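Local coordinates for flagellar brake protein YcgR (PDB 5KEC), which binds the second messenger c-di-GMP and, as the transcriptional activator MrkH, probably switches on type 3 fimbriae genes in biofilm formation, at residues A49-Q54 with S99-L104; K64-L69 with E77-L82; D181-N186 with Q208-H213. All blocks are in the same frame, centred on the assembly; numbering follows the deposited sequence.

Contact 1 (A49-Q54 with S99-L104)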
loop_
_atom_site.group_PDB
_atom_site.type_symbol
_atom_site.label_atom_id
_atom_site.label_comp_id
_atom_site.label_asym_id
_atom_site.label_seq_id
_atom_site.Cartn_x
_atom_site.Cartn_y
_atom_site.Cartn_z
ATOM N N ALA B 49 7.471 23.405 -3.130
ATOM C CA ALA B 49 7.090 22.352 -4.068
ATOM C C ALA B 49 7.355 20.927 -3.571
ATOM O O ALA B 49 6.763 19.973 -4.081
ATOM C CB ALA B 49 7.782 22.576 -5.404
ATOM N N GLU B 50 8.237 20.786 -2.583
ATOM C CA GLU B 50 8.709 19.467 -2.172
ATOM C C GLU B 50 8.983 19.374 -0.673
ATOM O O GLU B 50 9.170 20.383 -0.002
ATOM C CB GLU B 50 9.985 19.106 -2.940
ATOM C CG GLU B 50 9.785 18.910 -4.432
ATOM C CD GLU B 50 11.095 18.833 -5.197
ATOM O OE1 GLU B 50 12.109 19.378 -4.704
ATOM O OE2 GLU B 50 11.103 18.229 -6.292
ATOM N N PHE B 51 8.978 18.154 -0.152
ATOM C CA PHE B 51 9.437 17.914 1.210
ATOM C C PHE B 51 10.475 16.813 1.181
ATOM O O PHE B 51 10.436 15.943 0.316
ATOM C CB PHE B 51 8.281 17.536 2.140
ATOM C CG PHE B 51 7.704 16.173 1.879
ATOM C CD1 PHE B 51 8.214 15.055 2.523
ATOM C CD2 PHE B 51 6.642 16.012 0.997
ATOM C CE1 PHE B 51 7.678 13.794 2.291
ATOM C CE2 PHE B 51 6.097 14.756 0.755
ATOM C CZ PHE B 51 6.621 13.643 1.400
ATOM N N HIS B 52 11.408 16.851 2.125
ATOM C CA HIS B 52 12.491 15.876 2.147
ATOM C C HIS B 52 12.423 14.972 3.354
ATOM O O HIS B 52 11.964 15.373 4.417
ATOM C CB HIS B 52 13.844 16.579 2.163
ATOM C CG HIS B 52 14.128 17.361 0.926
ATOM N ND1 HIS B 52 15.380 17.856 0.632
ATOM C CD2 HIS B 52 13.324 17.732 -0.096
ATOM C CE1 HIS B 52 15.332 18.505 -0.519
ATOM N NE2 HIS B 52 14.095 18.445 -0.981
ATOM N N ILE B 53 12.898 13.746 3.175
ATOM C CA ILE B 53 13.200 12.870 4.292
ATOM C C ILE B 53 14.534 12.203 3.989
ATOM O O ILE B 53 14.980 12.192 2.841
ATOM C CB ILE B 53 12.101 11.819 4.509
ATOM C CG1 ILE B 53 11.904 10.979 3.250
ATOM C CG2 ILE B 53 10.786 12.486 4.933
ATOM C CD1 ILE B 53 12.667 9.675 3.271
ATOM N N GLN B 54 15.174 11.661 5.019
ATOM C CA GLN B 54 16.464 11.007 4.859
ATOM C C GLN B 54 16.429 9.637 5.496
ATOM O O GLN B 54 15.896 9.462 6.596
ATOM C CB GLN B 54 17.582 11.856 5.478
ATOM C CG GLN B 54 17.786 13.212 4.793
ATOM C CD GLN B 54 18.652 14.154 5.615
ATOM O OE1 GLN B 54 19.436 13.715 6.453
ATOM N NE2 GLN B 54 18.499 15.454 5.392
ATOM N N SER B 99 7.292 15.279 -3.991
ATOM C CA SER B 99 6.418 16.403 -4.294
ATOM C C SER B 99 5.440 16.581 -3.146
ATOM O O SER B 99 4.968 15.600 -2.578
ATOM C CB SER B 99 5.649 16.168 -5.595
ATOM O OG SER B 99 6.451 16.471 -6.722
ATOM N N LEU B 100 5.142 17.825 -2.795
ATOM C CA LEU B 100 4.143 18.068 -1.767
ATOM C C LEU B 100 2.834 17.451 -2.219
ATOM O O LEU B 100 2.489 17.513 -3.397
ATOM C CB LEU B 100 3.970 19.564 -1.504
ATOM C CG LEU B 100 4.988 20.220 -0.564
ATOM C CD1 LEU B 100 4.778 21.724 -0.524
ATOM C CD2 LEU B 100 4.903 19.627 0.844
ATOM N N PRO B 101 2.110 16.833 -1.285
ATOM C CA PRO B 101 0.817 16.240 -1.626
ATOM C C PRO B 101 -0.153 17.342 -2.013
ATOM O O PRO B 101 -0.007 18.480 -1.562
ATOM C CB PRO B 101 0.379 15.589 -0.312
ATOM C CG PRO B 101 1.063 16.399 0.748
ATOM C CD PRO B 101 2.392 16.761 0.161
ATOM N N GLU B 102 -1.129 17.007 -2.844
ATOM C CA GLU B 102 -2.105 17.984 -3.299
ATOM C C GLU B 102 -3.393 17.762 -2.532
ATOM O O GLU B 102 -4.347 18.519 -2.657
ATOM C CB GLU B 102 -2.331 17.845 -4.804
ATOM C CG GLU B 102 -1.100 18.174 -5.634
ATOM C CD GLU B 102 -1.214 17.697 -7.069
ATOM O OE1 GLU B 102 -1.714 16.573 -7.285
ATOM O OE2 GLU B 102 -0.806 18.449 -7.980
ATOM N N CYS B 103 -3.405 16.708 -1.729
ATOM C CA CYS B 103 -4.537 16.426 -0.865
ATOM C C CYS B 103 -4.074 15.792 0.442
ATOM O O CYS B 103 -3.239 14.888 0.446
ATOM C CB CYS B 103 -5.543 15.516 -1.570
ATOM S SG CYS B 103 -7.201 15.573 -0.854
ATOM N N LEU B 104 -4.614 16.288 1.548
ATOM C CA LEU B 104 -4.342 15.731 2.860
ATOM C C LEU B 104 -5.657 15.308 3.477
ATOM O O LEU B 104 -6.673 15.985 3.312
ATOM C CB LEU B 104 -3.690 16.771 3.774
ATOM C CG LEU B 104 -2.314 17.314 3.399
ATOM C CD1 LEU B 104 -1.908 18.408 4.368
ATOM C CD2 LEU B 104 -1.298 16.189 3.398
#

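Contact 2 (K64-L69 with E77-L82)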
loop_
_atom_site.group_PDB
_atom_site.type_symbol
_atom_site.label_atom_id
_atom_site.label_comp_id
_atom_site.label_asym_id
_atom_site.label_seq_id
_atom_site.Cartn_x
_atom_site.Cartn_y
_atom_site.Cartn_z
ATOM N N LYS B 64 3.492 6.465 -6.301
ATOM C CA LYS B 64 2.996 7.198 -5.141
ATOM C C LYS B 64 3.244 6.412 -3.852
ATOM O O LYS B 64 2.894 5.235 -3.754
ATOM C CB LYS B 64 1.502 7.503 -5.292
ATOM C CG LYS B 64 1.186 8.670 -6.216
ATOM C CD LYS B 64 1.630 9.992 -5.616
ATOM C CE LYS B 64 1.082 11.173 -6.400
ATOM N NZ LYS B 64 -0.409 11.222 -6.385
ATOM N N ILE B 65 3.849 7.069 -2.869
ATOM C CA ILE B 65 4.150 6.435 -1.591
ATOM C C ILE B 65 3.180 6.907 -0.506
ATOM O O ILE B 65 2.829 8.085 -0.447
ATOM C CB ILE B 65 5.604 6.727 -1.157
ATOM C CG1 ILE B 65 6.577 6.414 -2.297
ATOM C CG2 ILE B 65 5.971 5.934 0.083
ATOM C CD1 ILE B 65 6.505 4.981 -2.783
ATOM N N ARG B 66 2.746 5.986 0.346
ATOM C CA ARG B 66 1.851 6.325 1.450
ATOM C C ARG B 66 2.607 6.902 2.650
ATOM O O ARG B 66 3.606 6.336 3.102
ATOM C CB ARG B 66 1.037 5.100 1.879
ATOM C CG ARG B 66 -0.369 5.056 1.302
ATOM C CD ARG B 66 -1.330 5.916 2.115
ATOM N NE ARG B 66 -2.168 5.105 2.995
ATOM C CZ ARG B 66 -3.246 4.445 2.586
ATOM N NH1 ARG B 66 -3.608 4.500 1.312
ATOM N NH2 ARG B 66 -3.958 3.728 3.445
ATOM N N PHE B 67 2.120 8.032 3.158
ATOM C CA PHE B 67 2.700 8.656 4.340
ATOM C C PHE B 67 1.663 8.865 5.430
ATOM O O PHE B 67 0.460 8.961 5.159
ATOM C CB PHE B 67 3.299 10.018 4.000
ATOM C CG PHE B 67 4.478 9.954 3.081
ATOM C CD1 PHE B 67 5.767 10.036 3.582
ATOM C CD2 PHE B 67 4.300 9.830 1.712
ATOM C CE1 PHE B 67 6.857 9.986 2.728
ATOM C CE2 PHE B 67 5.382 9.780 0.869
ATOM C CZ PHE B 67 6.661 9.854 1.380
ATOM N N LEU B 68 2.156 8.960 6.662
ATOM C CA LEU B 68 1.347 9.333 7.802
ATOM C C LEU B 68 2.158 10.299 8.663
ATOM O O LEU B 68 3.218 9.948 9.177
ATOM C CB LEU B 68 0.976 8.086 8.599
ATOM C CG LEU B 68 -0.375 8.033 9.305
ATOM C CD1 LEU B 68 -1.500 8.351 8.335
ATOM C CD2 LEU B 68 -0.573 6.657 9.919
ATOM N N LEU B 69 1.673 11.527 8.796
ATOM C CA LEU B 69 2.255 12.467 9.741
ATOM C C LEU B 69 1.506 12.347 11.049
ATOM O O LEU B 69 0.302 12.605 11.104
ATOM C CB LEU B 69 2.160 13.899 9.220
ATOM C CG LEU B 69 3.294 14.361 8.310
ATOM C CD1 LEU B 69 2.917 15.679 7.651
ATOM C CD2 LEU B 69 4.597 14.494 9.101
ATOM N N GLU B 77 -2.863 11.755 6.679
ATOM C CA GLU B 77 -2.447 10.822 5.644
ATOM C C GLU B 77 -2.476 11.428 4.243
ATOM O O GLU B 77 -3.318 12.273 3.918
ATOM C CB GLU B 77 -3.251 9.521 5.705
ATOM C CG GLU B 77 -4.705 9.631 5.310
ATOM C CD GLU B 77 -5.419 8.299 5.445
ATOM O OE1 GLU B 77 -5.668 7.875 6.593
ATOM O OE2 GLU B 77 -5.714 7.670 4.406
ATOM N N PHE B 78 -1.531 10.996 3.424
ATOM C CA PHE B 78 -1.407 11.508 2.076
ATOM C C PHE B 78 -0.501 10.589 1.274
ATOM O O PHE B 78 0.158 9.713 1.832
ATOM C CB PHE B 78 -0.841 12.930 2.095
ATOM C CG PHE B 78 0.516 13.035 2.723
ATOM C CD1 PHE B 78 1.656 13.046 1.940
ATOM C CD2 PHE B 78 0.651 13.115 4.105
ATOM C CE1 PHE B 78 2.914 13.145 2.519
ATOM C CE2 PHE B 78 1.903 13.215 4.690
ATOM C CZ PHE B 78 3.034 13.233 3.894
ATOM N N ASN B 79 -0.487 10.784 -0.038
ATOM C CA ASN B 79 0.413 10.058 -0.912
ATOM C C ASN B 79 1.298 11.069 -1.600
ATOM O O ASN B 79 0.892 12.209 -1.799
ATOM C CB ASN B 79 -0.372 9.253 -1.945
ATOM C CG ASN B 79 -1.220 8.168 -1.312
ATOM O OD1 ASN B 79 -0.766 7.039 -1.129
ATOM N ND2 ASN B 79 -2.460 8.506 -0.973
ATOM N N ALA B 80 2.510 10.663 -1.954
ATOM C CA ALA B 80 3.422 11.561 -2.637
ATOM C C ALA B 80 4.432 10.771 -3.442
ATOM O O ALA B 80 4.890 9.707 -3.027
ATOM C CB ALA B 80 4.125 12.489 -1.642
ATOM N N ALA B 81 4.771 11.298 -4.608
ATOM C CA ALA B 81 5.729 10.644 -5.481
ATOM C C ALA B 81 7.124 11.213 -5.256
ATOM O O ALA B 81 7.289 12.397 -4.957
ATOM C CB ALA B 81 5.313 10.804 -6.943
ATOM N N LEU B 82 8.120 10.351 -5.407
ATOM C CA LEU B 82 9.514 10.733 -5.266
ATOM C C LEU B 82 9.942 11.494 -6.512
ATOM O O LEU B 82 9.663 11.066 -7.632
ATOM C CB LEU B 82 10.360 9.472 -5.084
ATOM C CG LEU B 82 11.834 9.534 -4.691
ATOM C CD1 LEU B 82 12.280 8.148 -4.258
ATOM C CD2 LEU B 82 12.700 10.043 -5.832
#

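Contact 3 (D181-N186 with Q208-H213)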
loop_
_atom_site.group_PDB
_atom_site.type_symbol
_atom_site.label_atom_id
_atom_site.label_comp_id
_atom_site.label_asym_id
_atom_site.label_seq_id
_atom_site.Cartn_x
_atom_site.Cartn_y
_atom_site.Cartn_z
ATOM N N ASP B 181 -4.103 -6.606 -13.329
ATOM C CA ASP B 181 -2.678 -6.909 -13.359
ATOM C C ASP B 181 -2.123 -6.919 -11.939
ATOM O O ASP B 181 -2.441 -6.046 -11.126
ATOM C CB ASP B 181 -1.934 -5.897 -14.222
ATOM C CG ASP B 181 -2.456 -5.863 -15.638
ATOM O OD1 ASP B 181 -2.668 -6.952 -16.213
ATOM O OD2 ASP B 181 -2.684 -4.754 -16.165
ATOM N N LEU B 182 -1.314 -7.924 -11.634
ATOM C CA LEU B 182 -0.746 -8.040 -10.300
ATOM C C LEU B 182 0.764 -7.855 -10.339
ATOM O O LEU B 182 1.438 -8.351 -11.238
ATOM C CB LEU B 182 -1.082 -9.396 -9.683
ATOM C CG LEU B 182 -2.560 -9.776 -9.603
ATOM C CD1 LEU B 182 -2.702 -11.236 -9.195
ATOM C CD2 LEU B 182 -3.305 -8.860 -8.647
ATOM N N VAL B 183 1.286 -7.142 -9.351
ATOM C CA VAL B 183 2.725 -7.004 -9.190
ATOM C C VAL B 183 3.149 -7.824 -7.982
ATOM O O VAL B 183 2.736 -7.546 -6.858
ATOM C CB VAL B 183 3.131 -5.538 -8.977
ATOM C CG1 VAL B 183 4.621 -5.432 -8.669
ATOM C CG2 VAL B 183 2.764 -4.698 -10.203
ATOM N N VAL B 184 3.952 -8.851 -8.222
ATOM C CA VAL B 184 4.434 -9.714 -7.159
ATOM C C VAL B 184 5.369 -8.927 -6.246
ATOM O O VAL B 184 6.315 -8.301 -6.715
ATOM C CB VAL B 184 5.164 -10.940 -7.739
ATOM C CG1 VAL B 184 5.752 -11.803 -6.619
ATOM C CG2 VAL B 184 4.212 -11.750 -8.607
ATOM N N LYS B 185 5.091 -8.945 -4.947
ATOM C CA LYS B 185 5.885 -8.180 -3.986
ATOM C C LYS B 185 6.722 -9.062 -3.073
ATOM O O LYS B 185 7.859 -8.725 -2.748
ATOM C CB LYS B 185 4.991 -7.279 -3.130
ATOM C CG LYS B 185 4.507 -6.032 -3.844
ATOM C CD LYS B 185 5.690 -5.236 -4.346
ATOM C CE LYS B 185 5.262 -4.054 -5.190
ATOM N NZ LYS B 185 6.454 -3.336 -5.729
ATOM N N ASN B 186 6.155 -10.189 -2.656
ATOM C CA ASN B 186 6.811 -11.036 -1.670
ATOM C C ASN B 186 6.328 -12.478 -1.733
ATOM O O ASN B 186 5.133 -12.736 -1.832
ATOM C CB ASN B 186 6.581 -10.471 -0.267
ATOM C CG ASN B 186 7.801 -10.597 0.618
ATOM O OD1 ASN B 186 8.720 -9.778 0.548
ATOM N ND2 ASN B 186 7.813 -11.618 1.467
ATOM N N GLN B 208 0.430 -6.641 -5.340
ATOM C CA GLN B 208 -0.146 -5.315 -5.356
ATOM C C GLN B 208 -1.062 -5.247 -6.570
ATOM O O GLN B 208 -0.679 -5.660 -7.662
ATOM C CB GLN B 208 0.963 -4.272 -5.455
ATOM C CG GLN B 208 0.511 -2.846 -5.225
ATOM C CD GLN B 208 1.639 -1.854 -5.418
ATOM O OE1 GLN B 208 1.778 -1.257 -6.488
ATOM N NE2 GLN B 208 2.456 -1.675 -4.384
ATOM N N PHE B 209 -2.281 -4.755 -6.367
ATOM C CA PHE B 209 -3.228 -4.574 -7.462
ATOM C C PHE B 209 -2.783 -3.451 -8.390
ATOM O O PHE B 209 -2.431 -2.364 -7.933
ATOM C CB PHE B 209 -4.616 -4.228 -6.915
ATOM C CG PHE B 209 -5.303 -5.362 -6.219
ATOM C CD1 PHE B 209 -6.094 -5.126 -5.106
ATOM C CD2 PHE B 209 -5.179 -6.659 -6.685
ATOM C CE1 PHE B 209 -6.740 -6.165 -4.466
ATOM C CE2 PHE B 209 -5.821 -7.703 -6.048
ATOM C CZ PHE B 209 -6.602 -7.457 -4.939
ATOM N N LYS B 210 -2.796 -3.716 -9.695
ATOM C CA LYS B 210 -2.721 -2.647 -10.687
ATOM C C LYS B 210 -4.066 -2.574 -11.403
ATOM O O LYS B 210 -4.263 -3.218 -12.437
ATOM C CB LYS B 210 -1.595 -2.888 -11.699
ATOM C CG LYS B 210 -0.190 -2.709 -11.150
ATOM C CD LYS B 210 0.048 -1.293 -10.637
ATOM C CE LYS B 210 1.411 -1.170 -9.956
ATOM N NZ LYS B 210 1.680 0.204 -9.442
ATOM N N PHE B 211 -4.995 -1.802 -10.846
ATOM C CA PHE B 211 -6.353 -1.742 -11.380
ATOM C C PHE B 211 -6.424 -1.150 -12.785
ATOM O O PHE B 211 -5.631 -0.281 -13.149
ATOM C CB PHE B 211 -7.271 -0.956 -10.445
ATOM C CG PHE B 211 -7.568 -1.659 -9.153
ATOM C CD1 PHE B 211 -8.531 -2.654 -9.098
ATOM C CD2 PHE B 211 -6.888 -1.321 -7.992
ATOM C CE1 PHE B 211 -8.811 -3.302 -7.908
ATOM C CE2 PHE B 211 -7.159 -1.962 -6.799
ATOM C CZ PHE B 211 -8.122 -2.957 -6.754
ATOM N N ARG B 212 -7.392 -1.623 -13.565
ATOM C CA ARG B 212 -7.594 -1.133 -14.922
ATOM C C ARG B 212 -8.603 0.008 -14.954
ATOM O O ARG B 212 -8.552 0.861 -15.835
ATOM C CB ARG B 212 -8.036 -2.270 -15.845
ATOM C CG ARG B 212 -7.007 -3.369 -15.988
ATOM C CD ARG B 212 -7.433 -4.393 -17.020
ATOM N NE ARG B 212 -6.350 -5.323 -17.323
ATOM C CZ ARG B 212 -6.425 -6.286 -18.233
ATOM N NH1 ARG B 212 -7.536 -6.451 -18.940
ATOM N NH2 ARG B 212 -5.385 -7.082 -18.436
ATOM N N HIS B 213 -9.522 0.018 -13.994
ATOM C CA HIS B 213 -10.483 1.107 -13.873
ATOM C C HIS B 213 -10.744 1.413 -12.411
ATOM O O HIS B 213 -10.445 0.602 -11.534
ATOM C CB HIS B 213 -11.820 0.742 -14.524
ATOM C CG HIS B 213 -11.691 -0.043 -15.791
ATOM N ND1 HIS B 213 -11.368 -1.382 -15.806
ATOM C CD2 HIS B 213 -11.857 0.321 -17.084
ATOM C CE1 HIS B 213 -11.333 -1.810 -17.056
ATOM N NE2 HIS B 213 -11.627 -0.796 -17.851
#

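Contact 1 (A49-Q54 with S99-L104)
L100 and A49 meet through one nearly straight backbone bond, L100 N to A49 O at 3.0 Å with 172° at the hydrogen, although the amide stands above the carbonyl plane. The same oxygen receives a CA-H...O contact from S99 CA at 3.6 Å, so two donors of the second segment share it. Next to this bond E50 and S99 form an antiparallel non-hydrogen-bonded pair whose side chains diverge. L100 rests its isobutyl group on the start of the strand and on A49 just ahead of it: CG lies 3.9 Å from E50 N, CD1 leans on the backbone of A49, and CD2 reaches F51 CD2 at 4.0 Å. The F51 ring owes its place to CG standing between the backbone N and carbonyl carbon (chi1 70°), which swings the ring across to the second segment. There its CE2 comes 3.6 Å from S99 O and, at 4.3 Å, touches P101 CD, all at an oblique approach.

Further out, F20 of helix 13-25 meets the F51 ring and also packs on L100 and P101, while F67 stands edge-to-face with F51. The carboxylate of E50 reaches past S99 to strand 74-87, with a hydrogen bond to T83 and a salt bridge to K84. D47 OD1 accepts bonds from the backbone N atoms of A49 and E50 and so holds the turn ahead of the strand. The chemistry is therefore divided: one backbone bond joins L100 to A49, and apolar contacts of F51, L100 and P101 tie the exit from strand 94-99 to the core against helix 13-25.

Contact 2 (K64-L69 with E77-L82)
F67 and F78 face each other as an antiparallel hydrogen-bonded pair, their side chains on the same face of the sheet as I65 and A80. The CB of F67 sits over one face of the F78 ring, toward the rim, 3.5 Å from the centroid in a CH-pi contact. CG, beside the backbone N and anti to the carbonyl carbon (chi1 -66°), lies 3.6 Å from F78 CE1, and CD2 meets that same CE1. Farther along the ring, CE2 reaches A80 CB at 3.9 Å, while A80 O lies at the ring edge, in plane. The two phenyl planes are nearly parallel (3°) but displaced so far that little ring area is shared. L69 CD1 approaches F78 CE2 obliquely at 4.0 Å.

Backbone bonds fix this register: F67 N to F78 O is 2.9 Å, whereas the return bond from F78 N to F67 O is weak; I65 and A80 exchange a second pair. On the face of R66, N79, L68 and E77, N79 OD1 rests against the aliphatic part of R66, 3.2 Å from CG, with no hydrogen bond between them; the amide and guanidinium planes are steeply inclined. L68 CD1 packs 3.4 Å from E77 CB. E77 OE2 stands over one face of the R66 guanidinium, well out of its plane, so charge attraction alone is possible, with no N-H aimed at it; its stronger partner is R111, in a salt bridge. F98 meets the F67 ring edge-to-face, as F20 does that of F78. Strands 64-71 and 74-87 thus form a beta hairpin of the YcgR-like domain, with an aromatic core on one face and, on the other, a charged link to R111, one of the c-di-GMP-binding arginines.

Contact 3 (D181-N186 with Q208-H213)
V183 and Q208 trade two backbone bonds, V183 N to Q208 O and Q208 N to V183 O, the first at 3.0 Å and in the carbonyl plane. At the next hydrogen-bonded pair, K210 N donates to D181 O at 2.8 Å, nearly along the C=O direction. L182 and F209, the non-hydrogen-bonded pair between them, turn to the buried face. The two side chains run alongside each other in one direction, and L182 CD2 meets the edge of the F209 ring in its plane, 3.5 Å from CD2. L165 and A168 of strand 164-171 pack on L182 from the neighbouring strand, and I180 touches F209; here the packing is close and largely apolar.

These strands, 177-193 and 199-210, make a long antiparallel hairpin in the second sheet, consistent with the beta barrel of a PilZ domain. Its regular pairing is broken by a classic beta bulge, where K185 and N186 both face S206; N186 is a c-di-GMP-binding residue, and so is S206.

On the opposite face V183 is buried, while D181, Q208 and K210 are partly exposed and R212 beyond them is exposed; long polar chains make this side looser. The K210 chain folds over V183, CG lying 3.7 Å from V183 CG2: its bend at chi2 (-61°) lays CE on the same methyl and brings NZ to Q208 OE1 in a weak bond. K185 CE passes 3.8 Å from Q208 NE2, though K185 NZ bonds to N162 OD1. At the outer end D181 OD1 and R212 NH2 form a long salt bridge of 3.5 Å; the oxygen lies at the guanidinium edge, in plane, but the carboxylate is turned 55° against it. N167 supports both partners, its backbone N donating to D181 OD1 and its OD1 accepting from R212 NH2.

In the fold
Contacts 1 and 2 belong to the same antiparallel sheet, their centres 8 Å apart, with contact 2 nested inside the chain loop that contact 1 closes. They touch directly: S99 N lies 3.0 Å from A81 O, a probable hydrogen bond, and L104 CD2 packs 3.5 Å from F78 CB. Contact 3 lies in the second sheet, its centre about 18 Å from that of contact 2 and 25 Å from that of contact 1. Between contacts 2 and 3 the nearest atoms are about 7 Å apart. Both border the c-di-GMP-binding residues, E77 through R111 and segment 181-186 through its own N186, whereas contact 1 lies away from them. No ligand occupies the site in this apo model.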